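Local coordinates for endo-alpha-mannosidase (Bacteroides thetaiotaomicron, PDB 4ACY), which probably cleaves internal alpha-mannosidic linkages in mannose-containing glycans, as a family 99 glycoside hydrolase with endo-alpha-mannosidase activity, at residues Y50-P53 / S54-G57. Residues are numbered along the deposited sequence; the frame is centred on the assembly and turned at random.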
# COMPACT_ATOMS: atom_id res chain seq x y z
N TYR A 50 -3.46 10.42 -8.18
CA TYR A 50 -2.86 11.00 -9.39
C TYR A 50 -3.92 11.76 -10.17
O TYR A 50 -5.07 11.35 -10.20
CB TYR A 50 -2.23 9.91 -10.25
CG TYR A 50 -1.12 9.19 -9.53
CD1 TYR A 50 0.12 9.80 -9.32
CD2 TYR A 50 -1.32 7.91 -9.02
CE1 TYR A 50 1.13 9.15 -8.63
CE2 TYR A 50 -0.30 7.24 -8.34
CZ TYR A 50 0.90 7.88 -8.13
OH TYR A 50 1.88 7.22 -7.44
N GLY A 51 -3.52 12.86 -10.78
CA GLY A 51 -4.48 13.67 -11.52
C GLY A 51 -3.77 14.37 -12.65
O GLY A 51 -2.56 14.53 -12.59
N ASN A 52 -4.51 14.76 -13.68
CA ASN A 52 -3.90 15.45 -14.81
C ASN A 52 -4.82 16.54 -15.35
O ASN A 52 -6.00 16.59 -14.98
CB ASN A 52 -3.43 14.45 -15.90
CG ASN A 52 -4.57 13.66 -16.52
OD1 ASN A 52 -5.70 14.12 -16.61
ND2 ASN A 52 -4.27 12.45 -16.97
N PRO A 53 -4.29 17.44 -16.20
CA PRO A 53 -5.10 18.55 -16.71
C PRO A 53 -6.33 18.11 -17.51
O PRO A 53 -7.39 18.71 -17.38
CB PRO A 53 -4.11 19.30 -17.61
CG PRO A 53 -2.78 19.04 -16.94
CD PRO A 53 -2.87 17.60 -16.55
N SER A 54 -6.18 17.05 -18.31
CA SER A 54 -7.27 16.53 -19.12
C SER A 54 -8.49 16.07 -18.32
O SER A 54 -9.62 16.36 -18.69
CB SER A 54 -6.76 15.39 -20.00
OG SER A 54 -7.83 14.79 -20.71
N VAL A 55 -8.24 15.35 -17.22
CA VAL A 55 -9.33 14.76 -16.44
C VAL A 55 -9.69 15.62 -15.23
O VAL A 55 -10.86 15.73 -14.87
CB VAL A 55 -8.99 13.33 -15.99
CG1 VAL A 55 -10.15 12.71 -15.17
CG2 VAL A 55 -8.68 12.47 -17.20
N ASP A 56 -8.68 16.22 -14.61
CA ASP A 56 -8.84 16.87 -13.31
C ASP A 56 -8.61 18.38 -13.36
O ASP A 56 -8.85 19.08 -12.36
CB ASP A 56 -7.90 16.22 -12.30
CG ASP A 56 -8.02 14.71 -12.30
OD1 ASP A 56 -9.03 14.20 -11.76
OD2 ASP A 56 -7.14 14.04 -12.87
N GLY A 57 -8.14 18.88 -14.49
CA GLY A 57 -7.89 20.30 -14.66
C GLY A 57 -6.55 20.80 -14.14
O GLY A 57 -6.22 21.97 -14.32
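Two donors meet on Asp-56 OD2: the backbone N-H of Asn-52, 2.8 Å from N and received through the anti lone pair, and the hydroxyl of Ser-98. CG of Asp-56 lies beside its own backbone N (chi1 -50°), on the side from which the carboxylate can reach Asn-52 N and Gly-51, whose CA lies 3.0 Å from OD2; a side chain at that glycine would be pressed against the oxygen. Asn-52 and Asp-56 meet again through their backbones, Asp-56 N giving a 2.7 Å bond to Asn-52 O, and the turn is thus closed by two reciprocal bonds, one through a side chain and one through the backbone. Asn-52 adds its side chain: chi1 of 63° brings the amide over the start of the turn, and OD1 there receives Val-55 N at 2.9 Å, almost in line with the CG-OD1 bond (171°), while ND2 is held by the carbonyl of Thr-96. With an alanine here, Val-55 N would probably lose its capping acceptor and the Thr-96 carbonyl its amide donor. At the far end Gly-57 N makes a weak hydrogen bond to Pro-53 O at 3.0 Å; its positive phi would jam a side chain against the preceding carbonyl. Asparagine N-cap, proline at the first helical position and a terminating glycine mark a short capped helical turn, set here in the loop after the first strand of the TIM barrel.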